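Local coordinates for Non-structural protein 9 (Avian infectious bronchitis virus, PDB 5C94) that forms a homodimer and binds RNA, probably as an accessory subunit of the coronavirus replication machinery, at residues Lys77-Leu91 with Met104-Gln116. Numbering follows the deposited sequence. Where two conformers were deposited one is given.
Sequences KFGMKVGDKVEVVYL and MVLGAISNVVVLQ
Gly79 and the pair Val114-Leu115 form a classic beta bulge where the short C-terminal strand 113-115 runs antiparallel to strand 77-82. Both backbone polar atoms of Gly79 are used: its N donates to Leu115 O (2.9 Å), from above the carbonyl plane, while its O takes two N-H groups. Val114 N meets Gly79 O at 2.7 Å, nearly in line with the C=O bond, whereas Leu115 N makes the longer bond to Gly79 O, 3.3 Å. Two residues along from Gly79, Lys81 N donates in the carbonyl plane to Val112 O (2.8 Å), which Met80 CA also approaches with its C-H.

Phe78 and Met80 bridge the hairpin and the helix. With chi1 at -62°, CG beside the backbone N, the Phe78 ring extends to the helix, its CZ reaching Leu106 CD2 at 3.9 Å and its CE2 lying near Ile109 CD1. Val113 CG1 approaches the ring obliquely, and Gln116 NE2, which is hydrogen-bonded to a bound PEG, lies at its edge. The extended Met80 chain carries CE to Ile109 CD1, 4.0 Å away. Away from the helix, Val86 CG1 and Val114 CG2 meet tip to tip at 3.7 Å.

Strand 113-115 is thus the outermost strand within this chain, beside 76-82, which pairs in turn with 85-93, while helix 99-109 packs Val105 against Leu91 and strand 42-50 and directs Leu106 onto Met104 of the second subunit.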
ATOM      1  N   LYS A  77      -2.601 -10.817 -11.590  1.00 20.77           N
ATOM      2  CA  LYS A  77      -2.563 -12.116 -10.942  1.00 29.83           C
ATOM      3  C   LYS A  77      -1.344 -12.289 -10.050  1.00 21.06           C
ATOM      4  O   LYS A  77      -0.305 -11.715 -10.290  1.00 27.27           O
ATOM      5  CB  LYS A  77      -2.657 -13.239 -11.976  1.00 32.61           C
ATOM      6  CG  LYS A  77      -1.946 -13.006 -13.243  1.00 29.41           C
ATOM      7  CD  LYS A  77      -2.041 -14.252 -14.110  1.00 33.93           C
ATOM      8  CE  LYS A  77      -1.228 -14.091 -15.387  1.00 44.35           C
ATOM      9  NZ  LYS A  77      -1.661 -12.891 -16.174  1.00 47.36           N
ATOM     10  N   PHE A  78      -1.506 -13.080  -9.000  1.00 17.49           N
ATOM     11  CA  PHE A  78      -0.430 -13.341  -8.051  1.00 24.53           C
ATOM     12  C   PHE A  78      -0.424 -14.805  -7.637  1.00 28.51           C
ATOM     13  O   PHE A  78      -1.463 -15.464  -7.667  1.00 28.15           O
ATOM     14  CB  PHE A  78      -0.578 -12.484  -6.787  1.00 21.35           C
ATOM     15  CG  PHE A  78      -0.521 -11.002  -7.025  1.00 26.52           C
ATOM     16  CD1 PHE A  78       0.695 -10.361  -7.231  1.00 38.10           C
ATOM     17  CD2 PHE A  78      -1.675 -10.240  -6.981  1.00 29.46           C
ATOM     18  CE1 PHE A  78       0.762  -8.982  -7.418  1.00 31.31           C
ATOM     19  CE2 PHE A  78      -1.623  -8.866  -7.170  1.00 33.87           C
ATOM     20  CZ  PHE A  78      -0.400  -8.238  -7.387  1.00 31.05           C
ATOM     21  N   GLY A  79       0.738 -15.310  -7.233  1.00 27.67           N
ATOM     22  CA  GLY A  79       0.775 -16.536  -6.460  1.00 30.00           C
ATOM     23  C   GLY A  79       0.799 -16.155  -4.983  1.00 24.50           C
ATOM     24  O   GLY A  79       1.719 -15.472  -4.535  1.00 20.44           O
ATOM     25  N   MET A  80      -0.202 -16.578  -4.219  1.00 18.19           N
ATOM     26  CA  MET A  80      -0.264 -16.200  -2.807  1.00 27.82           C
ATOM     27  C   MET A  80      -0.149 -17.391  -1.867  1.00 41.60           C
ATOM     28  O   MET A  80      -0.690 -18.465  -2.143  1.00 44.12           O
ATOM     29  CB  MET A  80      -1.562 -15.461  -2.512  1.00 29.87           C
ATOM     30  CG  MET A  80      -1.730 -14.228  -3.352  1.00 40.83           C
ATOM     31  SD  MET A  80      -3.026 -13.174  -2.713  1.00 43.47           S
ATOM     32  CE  MET A  80      -3.115 -11.996  -4.060  1.00 53.90           C
ATOM     33  N   LYS A  81       0.564 -17.179  -0.760  1.00 43.36           N
ATOM     34  CA  LYS A  81       0.634 -18.134   0.343  1.00 45.81           C
ATOM     35  C   LYS A  81      -0.726 -18.325   0.981  1.00 47.71           C
ATOM     36  O   LYS A  81      -1.314 -17.373   1.490  1.00 54.19           O
ATOM     37  CB  LYS A  81       1.610 -17.669   1.430  1.00 49.54           C
ATOM     38  CG  LYS A  81       3.079 -17.902   1.160  1.00 57.33           C
ATOM     39  CD  LYS A  81       3.825 -18.080   2.487  1.00 63.51           C
ATOM     40  CE  LYS A  81       5.082 -17.211   2.582  1.00 64.02           C
ATOM     41  NZ  LYS A  81       5.598 -17.105   3.987  1.00 56.73           N
ATOM     42  N   VAL A  82      -1.217 -19.558   0.964  1.00 54.83           N
ATOM     43  CA  VAL A  82      -2.454 -19.930   1.649  1.00 54.08           C
ATOM     44  C   VAL A  82      -2.206 -21.221   2.432  1.00 64.20           C
ATOM     45  O   VAL A  82      -2.426 -22.318   1.919  1.00 76.42           O
ATOM     46  CB  VAL A  82      -3.623 -20.115   0.653  1.00 42.86           C
ATOM     47  CG1 VAL A  82      -4.894 -20.435   1.389  1.00 39.77           C
ATOM     48  CG2 VAL A  82      -3.797 -18.861  -0.201  1.00 28.80           C
ATOM     49  N   GLY A  83      -1.721 -21.088   3.663  1.00 62.05           N
ATOM     50  CA  GLY A  83      -1.326 -22.248   4.443  1.00 65.69           C
ATOM     51  C   GLY A  83       0.033 -22.769   3.999  1.00 69.83           C
ATOM     52  O   GLY A  83       0.995 -21.997   3.916  1.00 66.55           O
ATOM     53  N   ASP A  84       0.121 -24.076   3.735  1.00 71.92           N
ATOM     54  CA  ASP A  84       1.312 -24.674   3.120  1.00 76.70           C
ATOM     55  C   ASP A  84       1.169 -24.730   1.603  1.00 73.57           C
ATOM     56  O   ASP A  84       2.036 -25.278   0.911  1.00 70.35           O
ATOM     57  CB  ASP A  84       1.583 -26.091   3.644  1.00 83.93           C
ATOM     58  CG  ASP A  84       2.134 -26.110   5.056  1.00 90.92           C
ATOM     59  OD1 ASP A  84       2.577 -25.051   5.553  1.00 91.07           O
ATOM     60  OD2 ASP A  84       2.146 -27.202   5.660  1.00 93.15           O
ATOM     61  N   LYS A  85       0.068 -24.177   1.096  1.00 64.13           N
ATOM     62  CA  LYS A  85      -0.202 -24.187  -0.340  1.00 57.64           C
ATOM     63  C   LYS A  85       0.070 -22.813  -0.987  1.00 51.20           C
ATOM     64  O   LYS A  85      -0.008 -21.770  -0.326  1.00 39.54           O
ATOM     65  CB  LYS A  85      -1.646 -24.637  -0.605  1.00 39.18           C
ATOM     66  N   VAL A  86       0.427 -22.825  -2.269  1.00 43.40           N
ATOM     67  CA  VAL A  86       0.548 -21.595  -3.041  1.00 31.23           C
ATOM     68  C   VAL A  86      -0.533 -21.602  -4.109  1.00 29.98           C
ATOM     69  O   VAL A  86      -0.649 -22.566  -4.862  1.00 28.30           O
ATOM     70  CB  VAL A  86       1.924 -21.458  -3.693  1.00 28.50           C
ATOM     71  CG1 VAL A  86       1.969 -20.223  -4.567  1.00 29.24           C
ATOM     72  CG2 VAL A  86       3.011 -21.397  -2.632  1.00 23.45           C
ATOM     73  N   GLU A  87      -1.342 -20.547  -4.174  1.00 33.25           N
ATOM     74  CA  GLU A  87      -2.421 -20.520  -5.160  1.00 36.64           C
ATOM     75  C   GLU A  87      -2.378 -19.301  -6.066  1.00 24.84           C
ATOM     76  O   GLU A  87      -1.868 -18.253  -5.692  1.00 24.90           O
ATOM     77  CB  GLU A  87      -3.783 -20.593  -4.470  1.00 54.11           C
ATOM     78  CG  GLU A  87      -3.998 -21.848  -3.634  1.00 69.79           C
ATOM     79  CD  GLU A  87      -5.102 -21.688  -2.609  1.00 75.53           C
ATOM     80  OE1 GLU A  87      -5.640 -20.569  -2.472  1.00 72.98           O
ATOM     81  OE2 GLU A  87      -5.436 -22.690  -1.945  1.00 81.51           O
ATOM     82  N   VAL A  88      -2.897 -19.470  -7.275  1.00 24.85           N
ATOM     83  CA  VAL A  88      -3.088 -18.364  -8.187  1.00 29.44           C
ATOM     84  C   VAL A  88      -4.317 -17.576  -7.757  1.00 25.04           C
ATOM     85  O   VAL A  88      -5.407 -18.128  -7.668  1.00 32.28           O
ATOM     86  CB  VAL A  88      -3.259 -18.832  -9.633  1.00 27.39           C
ATOM     87  CG1 VAL A  88      -3.635 -17.658 -10.500  1.00 30.33           C
ATOM     88  CG2 VAL A  88      -1.972 -19.465 -10.141  1.00 29.81           C
ATOM     89  N   VAL A  89      -4.122 -16.292  -7.476  1.00 23.92           N
ATOM     90  CA  VAL A  89      -5.194 -15.400  -7.049  1.00 23.88           C
ATOM     91  C   VAL A  89      -5.296 -14.208  -7.994  1.00 20.69           C
ATOM     92  O   VAL A  89      -4.289 -13.604  -8.354  1.00 28.86           O
ATOM     93  CB  VAL A  89      -4.968 -14.900  -5.606  1.00 26.81           C
ATOM     94  CG1 VAL A  89      -6.085 -13.958  -5.176  1.00 15.41           C
ATOM     95  CG2 VAL A  89      -4.858 -16.089  -4.635  1.00 16.80           C
ATOM     96  N   TYR A  90      -6.516 -13.888  -8.409  1.00 25.62           N
ATOM     97  CA  TYR A  90      -6.782 -12.738  -9.271  1.00 15.63           C
ATOM     98  C   TYR A  90      -7.236 -11.562  -8.433  1.00 14.78           C
ATOM     99  O   TYR A  90      -8.159 -11.679  -7.621  1.00 23.13           O
ATOM    100  CB  TYR A  90      -7.830 -13.100 -10.332  1.00 15.26           C
ATOM    101  CG  TYR A  90      -7.305 -14.167 -11.253  1.00 23.00           C
ATOM    102  CD1 TYR A  90      -6.533 -13.830 -12.362  1.00 26.50           C
ATOM    103  CD2 TYR A  90      -7.504 -15.515 -10.978  1.00 21.83           C
ATOM    104  CE1 TYR A  90      -6.017 -14.808 -13.205  1.00 20.72           C
ATOM    105  CE2 TYR A  90      -6.974 -16.503 -11.812  1.00 17.35           C
ATOM    106  CZ  TYR A  90      -6.232 -16.136 -12.921  1.00 20.84           C
ATOM    107  OH  TYR A  90      -5.711 -17.092 -13.760  1.00 29.01           O
ATOM    108  N   LEU A  91      -6.565 -10.435  -8.603  1.00 16.73           N
ATOM    109  CA  LEU A  91      -6.838  -9.263  -7.785  1.00 17.14           C
ATOM    110  C   LEU A  91      -7.390  -8.163  -8.689  1.00 27.25           C
ATOM    111  O   LEU A  91      -6.738  -7.750  -9.662  1.00 22.97           O
ATOM    112  CB  LEU A  91      -5.573  -8.823  -7.053  1.00 20.80           C
ATOM    113  CG  LEU A  91      -5.511  -7.641  -6.068  1.00 27.82           C
ATOM    114  CD1 LEU A  91      -5.239  -6.378  -6.809  1.00 28.96           C
ATOM    115  CD2 LEU A  91      -6.751  -7.481  -5.239  1.00 26.07           C
ATOM    116  N   MET A 104      -2.176   0.596  -1.025  0.52 15.97           N
ATOM    117  CA  MET A 104      -2.396   0.063   0.307  0.52 17.71           C
ATOM    118  C   MET A 104      -2.771  -1.411   0.283  0.52 18.42           C
ATOM    119  O   MET A 104      -2.282  -2.187   1.098  0.52 17.65           O
ATOM    120  CB  MET A 104      -3.464   0.868   1.023  0.52 20.92           C
ATOM    121  CG  MET A 104      -2.955   2.206   1.483  0.52 25.16           C
ATOM    122  SD  MET A 104      -4.079   2.903   2.681  0.52 31.32           S
ATOM    123  CE  MET A 104      -4.448   1.456   3.664  0.52 26.99           C
ATOM    124  N   VAL A 105      -3.628  -1.794  -0.660  1.00 18.78           N
ATOM    125  CA  VAL A 105      -3.960  -3.198  -0.856  1.00 14.70           C
ATOM    126  C   VAL A 105      -2.713  -3.994  -1.248  1.00 20.61           C
ATOM    127  O   VAL A 105      -2.475  -5.081  -0.715  1.00 18.67           O
ATOM    128  CB  VAL A 105      -5.034  -3.394  -1.948  1.00 18.80           C
ATOM    129  CG1 VAL A 105      -5.272  -4.890  -2.197  1.00 20.29           C
ATOM    130  CG2 VAL A 105      -6.334  -2.717  -1.559  1.00 12.10           C
ATOM    131  N   LEU A 106      -1.922  -3.460  -2.177  1.00 20.40           N
ATOM    132  CA  LEU A 106      -0.731  -4.174  -2.638  1.00 23.88           C
ATOM    133  C   LEU A 106       0.247  -4.340  -1.487  1.00 26.58           C
ATOM    134  O   LEU A 106       0.863  -5.398  -1.328  1.00 26.50           O
ATOM    135  CB  LEU A 106      -0.052  -3.447  -3.808  1.00 15.24           C
ATOM    136  CG  LEU A 106      -0.816  -3.411  -5.134  1.00 22.02           C
ATOM    137  CD1 LEU A 106      -0.059  -2.579  -6.161  1.00 18.87           C
ATOM    138  CD2 LEU A 106      -1.080  -4.816  -5.670  1.00 11.33           C
ATOM    139  N   GLY A 107       0.388  -3.285  -0.692  1.00 22.15           N
ATOM    140  CA  GLY A 107       1.253  -3.322   0.466  1.00 16.27           C
ATOM    141  C   GLY A 107       0.785  -4.370   1.461  1.00 22.98           C
ATOM    142  O   GLY A 107       1.605  -5.090   2.025  1.00 26.82           O
ATOM    143  N   ALA A 108      -0.529  -4.464   1.669  1.00 15.47           N
ATOM    144  CA  ALA A 108      -1.078  -5.357   2.693  1.00 17.69           C
ATOM    145  C   ALA A 108      -0.864  -6.822   2.340  1.00 23.19           C
ATOM    146  O   ALA A 108      -0.736  -7.664   3.227  1.00 31.14           O
ATOM    147  CB  ALA A 108      -2.560  -5.094   2.908  1.00 10.90           C
ATOM    148  N   ILE A 109      -0.804  -7.131   1.051  1.00 20.72           N
ATOM    149  CA  ILE A 109      -0.687  -8.530   0.623  1.00 20.31           C
ATOM    150  C   ILE A 109       0.743  -8.905   0.251  1.00 22.17           C
ATOM    151  O   ILE A 109       1.026 -10.067  -0.028  1.00 28.98           O
ATOM    152  CB  ILE A 109      -1.611  -8.838  -0.580  1.00 22.09           C
ATOM    153  CG1 ILE A 109      -1.148  -8.055  -1.816  1.00 20.93           C
ATOM    154  CG2 ILE A 109      -3.076  -8.528  -0.233  1.00 11.70           C
ATOM    155  CD1 ILE A 109      -1.966  -8.312  -3.045  1.00 20.34           C
ATOM    156  N   SER A 110       1.651  -7.936   0.264  1.00 16.97           N
ATOM    157  CA  SER A 110       3.016  -8.202  -0.180  1.00 22.67           C
ATOM    158  C   SER A 110       3.714  -9.322   0.609  1.00 26.83           C
ATOM    159  O   SER A 110       4.491 -10.088   0.055  1.00 29.11           O
ATOM    160  CB  SER A 110       3.864  -6.928  -0.118  1.00 21.27           C
ATOM    161  OG  SER A 110       3.712  -6.272   1.122  1.00 36.47           O
ATOM    162  N   ASN A 111       3.413  -9.394   1.900  0.57 31.58           N
ATOM    163  CA  ASN A 111       3.919 -10.435   2.794  0.57 35.81           C
ATOM    164  C   ASN A 111       3.578 -11.836   2.308  0.57 35.46           C
ATOM    165  O   ASN A 111       4.252 -12.807   2.635  0.57 36.73           O
ATOM    166  CB  ASN A 111       3.335 -10.225   4.196  0.57 33.16           C
ATOM    167  CG  ASN A 111       1.924  -9.659   4.145  0.57 31.50           C
ATOM    168  OD1 ASN A 111       1.739  -8.470   3.834  0.57 31.46           O
ATOM    169  ND2 ASN A 111       0.922 -10.502   4.424  0.57 19.15           N
ATOM    170  N   VAL A 112       2.531 -11.914   1.501  1.00 29.98           N
ATOM    171  CA  VAL A 112       1.855 -13.157   1.214  1.00 30.96           C
ATOM    172  C   VAL A 112       1.953 -13.489  -0.281  1.00 28.47           C
ATOM    173  O   VAL A 112       1.622 -14.593  -0.717  1.00 27.80           O
ATOM    174  CB  VAL A 112       0.387 -13.037   1.756  1.00 34.07           C
ATOM    175  CG1 VAL A 112      -0.672 -13.215   0.697  1.00 30.15           C
ATOM    176  CG2 VAL A 112       0.183 -13.977   2.938  1.00 28.10           C
ATOM    177  N   VAL A 113       2.477 -12.539  -1.049  1.00 25.66           N
ATOM    178  CA  VAL A 113       2.718 -12.725  -2.481  1.00 29.76           C
ATOM    179  C   VAL A 113       4.057 -13.392  -2.771  1.00 33.59           C
ATOM    180  O   VAL A 113       5.109 -12.842  -2.431  1.00 33.50           O
ATOM    181  CB  VAL A 113       2.693 -11.382  -3.232  1.00 22.10           C
ATOM    182  CG1 VAL A 113       3.204 -11.565  -4.667  1.00 10.00           C
ATOM    183  CG2 VAL A 113       1.277 -10.772  -3.193  1.00 16.27           C
ATOM    184  N   VAL A 114       4.037 -14.557  -3.420  1.00 27.57           N
ATOM    185  CA  VAL A 114       5.293 -15.254  -3.694  1.00 25.27           C
ATOM    186  C   VAL A 114       5.583 -15.484  -5.187  1.00 30.35           C
ATOM    187  O   VAL A 114       6.679 -15.929  -5.545  1.00 36.89           O
ATOM    188  CB  VAL A 114       5.337 -16.607  -2.943  1.00 27.47           C
ATOM    189  CG1 VAL A 114       5.123 -16.369  -1.455  1.00 25.35           C
ATOM    190  CG2 VAL A 114       4.289 -17.542  -3.461  1.00 23.68           C
ATOM    191  N   LEU A 115       4.615 -15.178  -6.054  1.00 25.21           N
ATOM    192  CA  LEU A 115       4.842 -15.162  -7.500  1.00 20.85           C
ATOM    193  C   LEU A 115       4.133 -13.952  -8.088  1.00 25.65           C
ATOM    194  O   LEU A 115       3.041 -13.620  -7.640  1.00 22.49           O
ATOM    195  CB  LEU A 115       4.325 -16.448  -8.169  1.00 21.82           C
ATOM    196  CG  LEU A 115       4.838 -17.810  -7.688  1.00 29.68           C
ATOM    197  CD1 LEU A 115       4.050 -18.963  -8.322  1.00 27.22           C
ATOM    198  CD2 LEU A 115       6.322 -17.960  -7.969  1.00 25.76           C
ATOM    199  N   GLN A 116       4.731 -13.308  -9.092  1.00 36.42           N
ATOM    200  CA  GLN A 116       4.070 -12.188  -9.782  1.00 36.13           C
ATOM    201  C   GLN A 116       4.613 -11.926 -11.188  1.00 23.38           C
ATOM    202  O   GLN A 116       5.277 -12.791 -11.764  1.00 30.50           O
ATOM    203  CB  GLN A 116       4.177 -10.914  -8.945  1.00 38.74           C
ATOM    204  CG  GLN A 116       5.584 -10.461  -8.599  1.00 41.95           C
ATOM    205  CD  GLN A 116       5.598  -9.490  -7.399  1.00 63.42           C
ATOM    206  OE1 GLN A 116       6.516  -9.528  -6.582  1.00 70.52           O
ATOM    207  NE2 GLN A 116       4.571  -8.635  -7.290  1.00 57.46           N
TER